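Local coordinates for cellulose binding domain-containing protein (Clostridium clariflavum, PDB 4B96), which probably binds cellulose, as the calcium-containing family 3b carbohydrate-binding module at the end of a membrane-associated biomass-sensing protein, at residues Lys6-Leu16 / Ser122-Trp133; Ile27-Leu37 / Phe90-Gly98. All coordinates share one frame; numbering follows the deposited sequence. Where two conformers were deposited one is given.

Contact 1. Residues Lys6-Leu16 / Ser122-Trp133; sequences KLKHYNEQQSL and SFLQGNSTFSYW
Lys8 and His9 pair with Tyr132 and Ser131 in a short antiparallel edge of a five-stranded sheet, a surface contact that runs on as loop packing toward the calcium site. His9 N gives a hydrogen bond to Ser131 O (2.9 Å), and His9 O takes one back from Ser131 N. Beyond this pair, the backbone places Tyr10 CB over the centre of the Phe130 face, 3.5 Å from the centroid; CG, anti to the backbone N (chi1 178°), carries the ring toward Asn127-Thr129, with Thr129 CA over one face. The Tyr10 edge is turned to the Phe130 face, the planes 60° apart. On the neighbouring pair, Lys8 lays CE over the Tyr132 ring, 3.9 Å from its centroid, while the phenol OH goes to Glu28. His9 lies beside Trp133, nearly parallel but slid apart, so the rings scarcely overlap; its ND1 is hydrogen-bonded to Asp24 O on strand 20-29. Past the strands, the extended Gln14 side chain works as a bracket: OE1 accepts from Gly126 N (3.0 Å), and NE2 donates to Asn127 O (3.1 Å). A water held by Asn11 N, Leu124 O and Asn127 OD1 bridges the loops. The Phe123 ring, edge-on to Gln13 O and Gln14 O, approaches calcium ligand Asp120. Strand 131-132 thus forms the outer edge of one antiparallel sheet of the CBM3 beta-sandwich, the loops after strand 5-9 and before 131-132 packed together.

Contact 2. Residues Ile27-Leu37 / Phe90-Gly98; sequences IENTGNSYIDL and FEKGSIPPG
Ile95 touches Ile27, Asn29, Ile35 and Leu37 at once. Its CD1 reaches CG2 of Ile27 at 3.6 Å, the two side chains crossing at about a right angle, and meets Leu37 CD2 on another flank; CG2 rests on Asn29 CB. Leu37 also sends CD1 over the centre of the Phe90 ring, 4.2 Å from the centroid. Nearer the surface, Tyr34 offers one ring face to the prolines, with Pro97 CD 3.8 Å from the ring centroid.

The backbone sets this register: Ile35 and Ile95 form a hydrogen-bonded antiparallel pair, with Ile95 N bonded to Ile35 O (2.8 Å), and Leu37 N adds a bond to Gly93 O. Ile95 O is gripped twice, by Ile35 N and by Asn29 ND2 (2.9 Å), from opposite faces of its plane. Asn29 CG stands anti to the backbone N (chi1 -178°), turning the amide into the loop, where ND2 also donates to Ser33 O almost straight (174°) and OD1 accepts from Gly31 N. Both bonds of ND2 lie in its amide plane, which should hold the amide flat. Farther out, Ala101 and Leu62 pack on Ile95 and Leu37. The result is an Asx turn at Asn29 joined to a two-stranded antiparallel ribbon at one end of the beta-sandwich.

Contact 1 and contact 2 show how one beta-sandwich can be closed at different places by different chemistry. Their centres lie 22 Å apart, yet they meet in one sheet, where strand 5-9 of contact 1 neighbours strand 20-29, whose end belongs to contact 2: Lys6 O probably accepts from Glu28 N (2.9 Å). The 35-36/94-95 ribbon is separate. Contact 1 is largely a surface contact, built on aromatic rings, amide bonds and a bridging water, and it reaches toward the calcium site. Contact 2 is partly buried, combines aliphatic packing round Ile95 with a buried asparagine amide and CH-pi contacts to Phe90 and Tyr34, and lies away from that site. Along the chain, it is nested within the loop that contact 1 closes.

Contact 1. Residues Lys6-Leu16 / Ser122-Trp133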
loop_
_atom_site.group_PDB
_atom_site.type_symbol
_atom_site.label_atom_id
_atom_site.label_comp_id
_atom_site.label_asym_id
_atom_site.label_seq_id
_atom_site.Cartn_x
_atom_site.Cartn_y
_atom_site.Cartn_z
ATOM N N LYS A 6 -2.901 -9.625 -3.932
ATOM C CA LYS A 6 -1.550 -9.146 -3.528
ATOM C C LYS A 6 -0.687 -9.228 -4.770
ATOM O O LYS A 6 -1.011 -9.967 -5.697
ATOM C CB LYS A 6 -0.937 -10.033 -2.442
ATOM C CG LYS A 6 -1.838 -10.127 -1.181
ATOM C CD LYS A 6 -1.072 -10.870 -0.072
ATOM C CE LYS A 6 -1.861 -10.882 1.237
ATOM N NZ LYS A 6 -1.177 -11.786 2.205
ATOM N N LEU A 7 0.407 -8.470 -4.814
ATOM C CA LEU A 7 1.259 -8.500 -5.995
ATOM C C LEU A 7 2.696 -8.893 -5.590
ATOM O O LEU A 7 3.235 -8.381 -4.584
ATOM C CB LEU A 7 1.285 -7.092 -6.630
ATOM C CG LEU A 7 2.255 -6.972 -7.818
ATOM C CD1 LEU A 7 1.762 -6.002 -8.869
ATOM C CD2 LEU A 7 3.644 -6.481 -7.375
ATOM N N LYS A 8 3.342 -9.731 -6.402
ATOM C CA LYS A 8 4.773 -10.011 -6.230
ATOM C C LYS A 8 5.482 -9.598 -7.507
ATOM O O LYS A 8 4.863 -9.538 -8.553
ATOM C CB LYS A 8 5.010 -11.525 -6.040
ATOM C CG LYS A 8 4.386 -12.144 -4.790
ATOM C CD LYS A 8 4.807 -13.652 -4.697
ATOM C CE LYS A 8 4.369 -14.285 -3.402
ATOM N NZ LYS A 8 4.844 -15.709 -3.331
ATOM N N HIS A 9 6.771 -9.267 -7.412
ATOM C CA HIS A 9 7.499 -8.772 -8.568
ATOM C C HIS A 9 8.869 -9.401 -8.516
ATOM O O HIS A 9 9.385 -9.702 -7.409
ATOM C CB HIS A 9 7.618 -7.252 -8.461
ATOM C CG HIS A 9 8.642 -6.630 -9.364
ATOM N ND1 HIS A 9 8.623 -6.785 -10.746
ATOM C CD2 HIS A 9 9.686 -5.789 -9.090
ATOM C CE1 HIS A 9 9.620 -6.080 -11.276
ATOM N NE2 HIS A 9 10.283 -5.474 -10.295
ATOM N N TYR A 10 9.466 -9.594 -9.687
ATOM C CA TYR A 10 10.852 -9.987 -9.732
ATOM C C TYR A 10 11.483 -9.275 -10.875
ATOM O O TYR A 10 10.948 -9.214 -11.968
ATOM C CB TYR A 10 11.029 -11.526 -9.923
ATOM C CG TYR A 10 12.509 -11.863 -10.021
ATOM C CD1 TYR A 10 13.400 -11.408 -9.028
ATOM C CD2 TYR A 10 13.038 -12.570 -11.109
ATOM C CE1 TYR A 10 14.748 -11.657 -9.090
ATOM C CE2 TYR A 10 14.410 -12.855 -11.175
ATOM C CZ TYR A 10 15.258 -12.379 -10.169
ATOM O OH TYR A 10 16.623 -12.616 -10.204
ATOM N N ASN A 11 12.641 -8.662 -10.671
ATOM C CA ASN A 11 13.333 -7.978 -11.779
ATOM C C ASN A 11 14.664 -8.660 -12.125
ATOM O O ASN A 11 15.661 -8.548 -11.384
ATOM C CB ASN A 11 13.603 -6.502 -11.424
ATOM C CG ASN A 11 13.815 -5.606 -12.663
ATOM O OD1 ASN A 11 14.379 -6.051 -13.686
ATOM N ND2 ASN A 11 13.359 -4.312 -12.571
ATOM N N GLU A 12 14.687 -9.338 -13.271
ATOM C CA GLU A 12 15.815 -10.132 -13.700
ATOM C C GLU A 12 17.030 -9.285 -14.011
ATOM O O GLU A 12 18.134 -9.799 -14.047
ATOM C CB GLU A 12 15.439 -10.924 -14.983
ATOM C CG GLU A 12 14.407 -12.017 -14.737
ATOM C CD GLU A 12 12.950 -11.516 -14.723
ATOM O OE1 GLU A 12 12.693 -10.325 -14.952
ATOM O OE2 GLU A 12 12.040 -12.335 -14.490
ATOM N N GLN A 13 16.817 -7.992 -14.275
ATOM C CA GLN A 13 17.902 -7.054 -14.562
ATOM C C GLN A 13 18.196 -6.196 -13.353
ATOM O O GLN A 13 17.581 -5.117 -13.180
ATOM C CB GLN A 13 17.512 -6.074 -15.689
ATOM C CG GLN A 13 16.959 -6.703 -16.973
ATOM C CD GLN A 13 18.048 -7.248 -17.856
ATOM O OE1 GLN A 13 19.221 -6.941 -17.655
ATOM N NE2 GLN A 13 17.667 -8.059 -18.842
ATOM N N GLN A 14 19.152 -6.611 -12.534
ATOM C CA GLN A 14 19.400 -5.843 -11.315
ATOM C C GLN A 14 20.598 -4.894 -11.426
ATOM O O GLN A 14 20.944 -4.243 -10.467
ATOM C CB GLN A 14 19.493 -6.759 -10.101
ATOM C CG GLN A 14 18.086 -7.238 -9.680
ATOM C CD GLN A 14 18.105 -8.000 -8.407
ATOM O OE1 GLN A 14 19.057 -7.903 -7.619
ATOM N NE2 GLN A 14 17.038 -8.780 -8.169
ATOM N N SER A 15 21.239 -4.843 -12.590
ATOM C CA SER A 15 22.295 -3.823 -12.846
ATOM C C SER A 15 21.618 -2.450 -12.922
ATOM O O SER A 15 20.498 -2.342 -13.424
ATOM C CB SER A 15 22.951 -4.075 -14.187
ATOM O OG SER A 15 23.773 -5.219 -14.105
ATOM N N LEU A 16 22.293 -1.411 -12.434
ATOM C CA LEU A 16 21.718 -0.064 -12.464
ATOM C C LEU A 16 21.500 0.367 -13.936
ATOM O O LEU A 16 20.496 0.961 -14.271
ATOM C CB LEU A 16 22.664 0.920 -11.753
ATOM C CG LEU A 16 22.815 0.715 -10.241
ATOM C CD1 LEU A 16 23.424 1.952 -9.644
ATOM C CD2 LEU A 16 21.395 0.425 -9.635
ATOM N N SER A 122 9.863 1.895 -8.897
ATOM C CA SER A 122 9.486 0.467 -8.777
ATOM C C SER A 122 10.672 -0.505 -8.779
ATOM O O SER A 122 10.461 -1.706 -8.690
ATOM C CB SER A 122 8.487 0.077 -9.898
ATOM O OG SER A 122 7.247 0.739 -9.667
ATOM N N PHE A 123 11.898 0.011 -8.937
ATOM C CA PHE A 123 13.088 -0.831 -9.122
ATOM C C PHE A 123 13.399 -1.663 -7.865
ATOM O O PHE A 123 13.519 -1.111 -6.763
ATOM C CB PHE A 123 14.274 0.035 -9.462
ATOM C CG PHE A 123 15.580 -0.717 -9.663
ATOM C CD1 PHE A 123 15.670 -1.822 -10.545
ATOM C CD2 PHE A 123 16.708 -0.300 -9.022
ATOM C CE1 PHE A 123 16.907 -2.464 -10.730
ATOM C CE2 PHE A 123 17.929 -0.925 -9.224
ATOM C CZ PHE A 123 18.013 -2.011 -10.053
ATOM N N LEU A 124 13.543 -2.981 -8.038
ATOM C CA LEU A 124 13.727 -3.884 -6.873
ATOM C C LEU A 124 15.050 -4.624 -6.998
ATOM O O LEU A 124 15.272 -5.365 -7.953
ATOM C CB LEU A 124 12.525 -4.861 -6.733
ATOM C CG LEU A 124 12.543 -5.974 -5.664
ATOM C CD1 LEU A 124 12.924 -5.419 -4.320
ATOM C CD2 LEU A 124 11.144 -6.726 -5.550
ATOM N N GLN A 125 15.944 -4.412 -6.045
ATOM C CA GLN A 125 17.249 -5.084 -6.025
ATOM C C GLN A 125 17.398 -5.943 -4.799
ATOM O O GLN A 125 16.718 -5.721 -3.811
ATOM C CB GLN A 125 18.355 -4.053 -5.868
ATOM C CG GLN A 125 18.708 -3.392 -7.081
ATOM C CD GLN A 125 19.895 -2.510 -6.845
ATOM O OE1 GLN A 125 19.855 -1.631 -5.970
ATOM N NE2 GLN A 125 20.962 -2.740 -7.598
ATOM N N GLY A 126 18.322 -6.875 -4.857
ATOM C CA GLY A 126 18.724 -7.652 -3.689
ATOM C C GLY A 126 17.887 -8.888 -3.448
ATOM O O GLY A 126 18.072 -9.509 -2.456
ATOM N N ASN A 127 16.943 -9.233 -4.326
ATOM C CA ASN A 127 16.136 -10.456 -4.112
ATOM C C ASN A 127 16.415 -11.482 -5.235
ATOM O O ASN A 127 17.042 -11.159 -6.239
ATOM C CB ASN A 127 14.627 -10.156 -4.001
ATOM C CG ASN A 127 14.061 -9.614 -5.302
ATOM O OD1 ASN A 127 14.840 -9.061 -6.130
ATOM N ND2 ASN A 127 12.709 -9.795 -5.537
ATOM N N SER A 128 16.020 -12.731 -5.037
ATOM C CA SER A 128 16.410 -13.720 -6.025
ATOM C C SER A 128 15.209 -14.414 -6.655
ATOM O O SER A 128 15.393 -15.286 -7.513
ATOM C CB SER A 128 17.363 -14.738 -5.423
ATOM O OG SER A 128 16.674 -15.476 -4.429
ATOM N N THR A 129 14.005 -14.026 -6.225
ATOM C CA THR A 129 12.788 -14.533 -6.833
ATOM C C THR A 129 11.640 -13.589 -6.546
ATOM O O THR A 129 11.860 -12.505 -6.004
ATOM C CB THR A 129 12.421 -15.906 -6.317
ATOM O OG1 THR A 129 11.362 -16.468 -7.165
ATOM C CG2 THR A 129 12.044 -15.769 -4.784
ATOM N N PHE A 130 10.430 -13.982 -6.943
ATOM C CA PHE A 130 9.267 -13.070 -6.861
ATOM C C PHE A 130 8.974 -12.811 -5.373
ATOM O O PHE A 130 8.950 -13.767 -4.589
ATOM C CB PHE A 130 8.045 -13.729 -7.526
ATOM C CG PHE A 130 8.083 -13.648 -9.001
ATOM C CD1 PHE A 130 8.729 -14.606 -9.726
ATOM C CD2 PHE A 130 7.528 -12.549 -9.651
ATOM C CE1 PHE A 130 8.817 -14.526 -11.133
ATOM C CE2 PHE A 130 7.592 -12.450 -11.070
ATOM C CZ PHE A 130 8.251 -13.443 -11.795
ATOM N N SER A 131 8.755 -11.547 -4.992
ATOM C CA SER A 131 8.558 -11.199 -3.592
ATOM C C SER A 131 7.433 -10.209 -3.570
ATOM O O SER A 131 7.304 -9.449 -4.524
ATOM C CB SER A 131 9.806 -10.437 -3.094
ATOM O OG SER A 131 10.922 -11.259 -3.216
ATOM N N TYR A 132 6.640 -10.168 -2.498
ATOM C CA TYR A 132 5.634 -9.065 -2.371
ATOM C C TYR A 132 6.325 -7.719 -2.523
ATOM O O TYR A 132 7.390 -7.502 -1.953
ATOM C CB TYR A 132 4.955 -9.115 -0.996
ATOM C CG TYR A 132 4.073 -10.365 -0.906
ATOM C CD1 TYR A 132 3.021 -10.543 -1.838
ATOM C CD2 TYR A 132 4.327 -11.371 0.031
ATOM C CE1 TYR A 132 2.222 -11.688 -1.789
ATOM C CE2 TYR A 132 3.511 -12.538 0.095
ATOM C CZ TYR A 132 2.467 -12.669 -0.829
ATOM O OH TYR A 132 1.683 -13.823 -0.839
ATOM N N TRP A 133 5.756 -6.830 -3.302
ATOM C CA TRP A 133 6.501 -5.637 -3.593
ATOM C C TRP A 133 5.504 -4.505 -3.572
ATOM O O TRP A 133 4.619 -4.437 -4.436
ATOM C CB TRP A 133 7.023 -5.768 -5.016
ATOM C CG TRP A 133 7.919 -4.600 -5.450
ATOM C CD1 TRP A 133 7.943 -4.044 -6.695
ATOM C CD2 TRP A 133 8.953 -3.922 -4.676
ATOM N NE1 TRP A 133 8.917 -3.058 -6.759
ATOM C CE2 TRP A 133 9.539 -2.958 -5.530
ATOM C CE3 TRP A 133 9.397 -4.002 -3.335
ATOM C CZ2 TRP A 133 10.571 -2.094 -5.101
ATOM C CZ3 TRP A 133 10.421 -3.151 -2.895
ATOM C CH2 TRP A 133 10.991 -2.191 -3.776
HETATM O O HOH W 1 13.578 -7.856 -8.142
#

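Contact 2. Residues Ile27-Leu37 / Phe90-Gly98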
loop_
_atom_site.group_PDB
_atom_site.type_symbol
_atom_site.label_atom_id
_atom_site.label_comp_id
_atom_site.label_asym_id
_atom_site.label_seq_id
_atom_site.Cartn_x
_atom_site.Cartn_y
_atom_site.Cartn_z
ATOM N N ILE A 27 -0.003 -11.534 -9.857
ATOM C CA ILE A 27 -1.113 -11.079 -9.031
ATOM C C ILE A 27 -1.694 -12.321 -8.446
ATOM O O ILE A 27 -2.093 -13.219 -9.191
ATOM C CB ILE A 27 -2.235 -10.466 -9.840
ATOM C CG1 ILE A 27 -1.768 -9.242 -10.615
ATOM C CG2 ILE A 27 -3.454 -10.125 -8.925
ATOM C CD1 ILE A 27 -2.833 -8.743 -11.515
ATOM N N GLU A 28 -1.763 -12.363 -7.127
ATOM C CA GLU A 28 -2.342 -13.474 -6.410
ATOM C C GLU A 28 -3.794 -13.116 -6.052
ATOM O O GLU A 28 -4.089 -11.978 -5.644
ATOM C CB GLU A 28 -1.530 -13.751 -5.135
ATOM C CG GLU A 28 -0.068 -14.123 -5.367
ATOM C CD GLU A 28 0.637 -14.641 -4.094
ATOM O OE1 GLU A 28 0.329 -14.138 -3.001
ATOM O OE2 GLU A 28 1.494 -15.552 -4.175
ATOM N N ASN A 29 -4.704 -14.086 -6.213
ATOM C CA ASN A 29 -6.104 -13.915 -5.803
ATOM C C ASN A 29 -6.272 -14.554 -4.428
ATOM O O ASN A 29 -6.293 -15.768 -4.318
ATOM C CB ASN A 29 -7.052 -14.564 -6.822
ATOM C CG ASN A 29 -8.515 -14.379 -6.479
ATOM O OD1 ASN A 29 -8.888 -14.020 -5.336
ATOM N ND2 ASN A 29 -9.380 -14.651 -7.474
ATOM N N THR A 30 -6.386 -13.735 -3.382
ATOM C CA THR A 30 -6.517 -14.252 -2.015
ATOM C C THR A 30 -7.951 -14.276 -1.533
ATOM O O THR A 30 -8.211 -14.562 -0.360
ATOM C CB THR A 30 -5.725 -13.390 -1.015
ATOM O OG1 THR A 30 -6.175 -12.019 -1.109
ATOM C CG2 THR A 30 -4.231 -13.439 -1.327
ATOM N N GLY A 31 -8.923 -13.998 -2.406
ATOM C CA GLY A 31 -10.327 -14.085 -1.956
ATOM C C GLY A 31 -11.097 -15.307 -2.480
ATOM O O GLY A 31 -10.491 -16.293 -2.878
ATOM N N ASN A 32 -12.431 -15.267 -2.441
ATOM C CA ASN A 32 -13.242 -16.423 -2.807
ATOM C C ASN A 32 -13.994 -16.302 -4.120
ATOM O O ASN A 32 -14.808 -17.175 -4.436
ATOM C CB ASN A 32 -14.228 -16.756 -1.708
ATOM C CG ASN A 32 -13.545 -16.893 -0.372
ATOM O OD1 ASN A 32 -12.504 -17.565 -0.252
ATOM N ND2 ASN A 32 -14.073 -16.200 0.633
ATOM N N SER A 33 -13.736 -15.253 -4.901
ATOM C CA SER A 33 -14.413 -15.186 -6.213
ATOM C C SER A 33 -13.388 -14.912 -7.300
ATOM O O SER A 33 -12.257 -14.595 -6.974
ATOM C CB SER A 33 -15.477 -14.111 -6.215
ATOM O OG SER A 33 -14.845 -12.886 -5.969
ATOM N N TYR A 34 -13.773 -15.090 -8.569
ATOM C CA TYR A 34 -12.855 -14.849 -9.663
ATOM C C TYR A 34 -12.562 -13.331 -9.739
ATOM O O TYR A 34 -13.400 -12.485 -9.382
ATOM C CB TYR A 34 -13.401 -15.452 -10.988
ATOM C CG TYR A 34 -13.284 -16.985 -11.124
ATOM C CD1 TYR A 34 -14.131 -17.845 -10.416
ATOM C CD2 TYR A 34 -12.327 -17.562 -11.995
ATOM C CE1 TYR A 34 -14.039 -19.251 -10.555
ATOM C CE2 TYR A 34 -12.230 -18.967 -12.141
ATOM C CZ TYR A 34 -13.054 -19.787 -11.410
ATOM O OH TYR A 34 -12.925 -21.157 -11.579
ATOM N N ILE A 35 -11.340 -12.995 -10.127
ATOM C CA ILE A 35 -10.997 -11.595 -10.395
ATOM C C ILE A 35 -10.977 -11.324 -11.897
ATOM O O ILE A 35 -10.229 -11.968 -12.642
ATOM C CB ILE A 35 -9.637 -11.236 -9.807
ATOM C CG1 ILE A 35 -9.776 -11.191 -8.284
ATOM C CG2 ILE A 35 -9.162 -9.824 -10.326
ATOM C CD1 ILE A 35 -8.437 -11.054 -7.567
ATOM N N ASP A 36 -11.815 -10.379 -12.328
ATOM C CA ASP A 36 -11.883 -10.034 -13.749
ATOM C C ASP A 36 -10.762 -9.064 -14.131
ATOM O O ASP A 36 -10.825 -7.873 -13.785
ATOM C CB ASP A 36 -13.233 -9.388 -14.025
ATOM C CG ASP A 36 -13.480 -9.162 -15.513
ATOM O OD1 ASP A 36 -12.553 -9.391 -16.337
ATOM O OD2 ASP A 36 -14.611 -8.740 -15.845
ATOM N N LEU A 37 -9.727 -9.556 -14.822
ATOM C CA LEU A 37 -8.586 -8.708 -15.164
ATOM C C LEU A 37 -8.939 -7.589 -16.169
ATOM O O LEU A 37 -8.153 -6.670 -16.391
ATOM C CB LEU A 37 -7.438 -9.566 -15.715
ATOM C CG LEU A 37 -6.764 -10.415 -14.635
ATOM C CD1 LEU A 37 -5.632 -11.179 -15.251
ATOM C CD2 LEU A 37 -6.222 -9.501 -13.561
ATOM N N PHE A 90 -5.382 -5.629 -19.399
ATOM C CA PHE A 90 -5.712 -6.954 -19.941
ATOM C C PHE A 90 -6.969 -6.871 -20.712
ATOM O O PHE A 90 -7.952 -6.339 -20.193
ATOM C CB PHE A 90 -5.933 -7.927 -18.779
ATOM C CG PHE A 90 -4.739 -8.023 -17.916
ATOM C CD1 PHE A 90 -4.555 -7.109 -16.851
ATOM C CD2 PHE A 90 -3.751 -8.956 -18.204
ATOM C CE1 PHE A 90 -3.399 -7.147 -16.037
ATOM C CE2 PHE A 90 -2.576 -9.006 -17.399
ATOM C CZ PHE A 90 -2.424 -8.113 -16.290
ATOM N N GLU A 91 -6.988 -7.467 -21.902
ATOM C CA GLU A 91 -8.210 -7.532 -22.697
ATOM C C GLU A 91 -9.030 -8.711 -22.275
ATOM O O GLU A 91 -10.208 -8.788 -22.589
ATOM C CB GLU A 91 -7.876 -7.719 -24.184
ATOM C CG GLU A 91 -7.021 -6.615 -24.765
ATOM C CD GLU A 91 -7.824 -5.416 -25.225
ATOM O OE1 GLU A 91 -8.944 -5.216 -24.692
ATOM O OE2 GLU A 91 -7.342 -4.679 -26.129
ATOM N N LYS A 92 -8.393 -9.668 -21.615
ATOM C CA LYS A 92 -9.057 -10.914 -21.236
ATOM C C LYS A 92 -8.282 -11.570 -20.105
ATOM O O LYS A 92 -7.054 -11.409 -20.006
ATOM C CB LYS A 92 -9.099 -11.891 -22.436
ATOM C CG LYS A 92 -10.003 -13.058 -22.177
ATOM C CD LYS A 92 -9.477 -14.379 -22.776
ATOM C CE LYS A 92 -8.250 -14.877 -21.994
ATOM N NZ LYS A 92 -8.093 -16.335 -22.135
ATOM N N GLY A 93 -8.967 -12.335 -19.252
ATOM C CA GLY A 93 -8.266 -12.992 -18.151
ATOM C C GLY A 93 -9.096 -12.980 -16.893
ATOM O O GLY A 93 -9.718 -11.962 -16.547
ATOM N N SER A 94 -9.148 -14.121 -16.201
ATOM C CA SER A 94 -9.962 -14.197 -15.007
ATOM C C SER A 94 -9.163 -15.007 -13.982
ATOM O O SER A 94 -8.814 -16.158 -14.255
ATOM C CB SER A 94 -11.275 -14.895 -15.378
ATOM O OG SER A 94 -12.130 -14.960 -14.255
ATOM N N ILE A 95 -8.814 -14.430 -12.824
ATOM C CA ILE A 95 -7.998 -15.207 -11.895
ATOM C C ILE A 95 -8.868 -16.007 -10.955
ATOM O O ILE A 95 -9.635 -15.430 -10.219
ATOM C CB ILE A 95 -7.077 -14.340 -11.011
ATOM C CG1 ILE A 95 -6.386 -13.246 -11.837
ATOM C CG2 ILE A 95 -6.032 -15.239 -10.284
ATOM C CD1 ILE A 95 -5.382 -12.368 -10.984
ATOM N N PRO A 96 -8.718 -17.347 -10.959
ATOM C CA PRO A 96 -9.489 -18.169 -10.027
ATOM C C PRO A 96 -9.066 -17.894 -8.574
ATOM O O PRO A 96 -7.892 -17.654 -8.297
ATOM C CB PRO A 96 -9.103 -19.604 -10.414
ATOM C CG PRO A 96 -8.671 -19.504 -11.872
ATOM C CD PRO A 96 -7.951 -18.148 -11.929
ATOM N N PRO A 97 -10.028 -17.952 -7.661
ATOM C CA PRO A 97 -9.724 -17.884 -6.227
ATOM C C PRO A 97 -8.634 -18.904 -5.835
ATOM O O PRO A 97 -8.751 -20.091 -6.199
ATOM C CB PRO A 97 -11.043 -18.266 -5.552
ATOM C CG PRO A 97 -12.049 -18.416 -6.583
ATOM C CD PRO A 97 -11.441 -18.245 -7.950
ATOM N N GLY A 98 -7.615 -18.445 -5.102
ATOM C CA GLY A 98 -6.562 -19.336 -4.667
ATOM C C GLY A 98 -5.518 -19.487 -5.779
ATOM O O GLY A 98 -4.546 -20.208 -5.640
HETATM O O HOH W 2 -7.322 -4.293 -17.674
#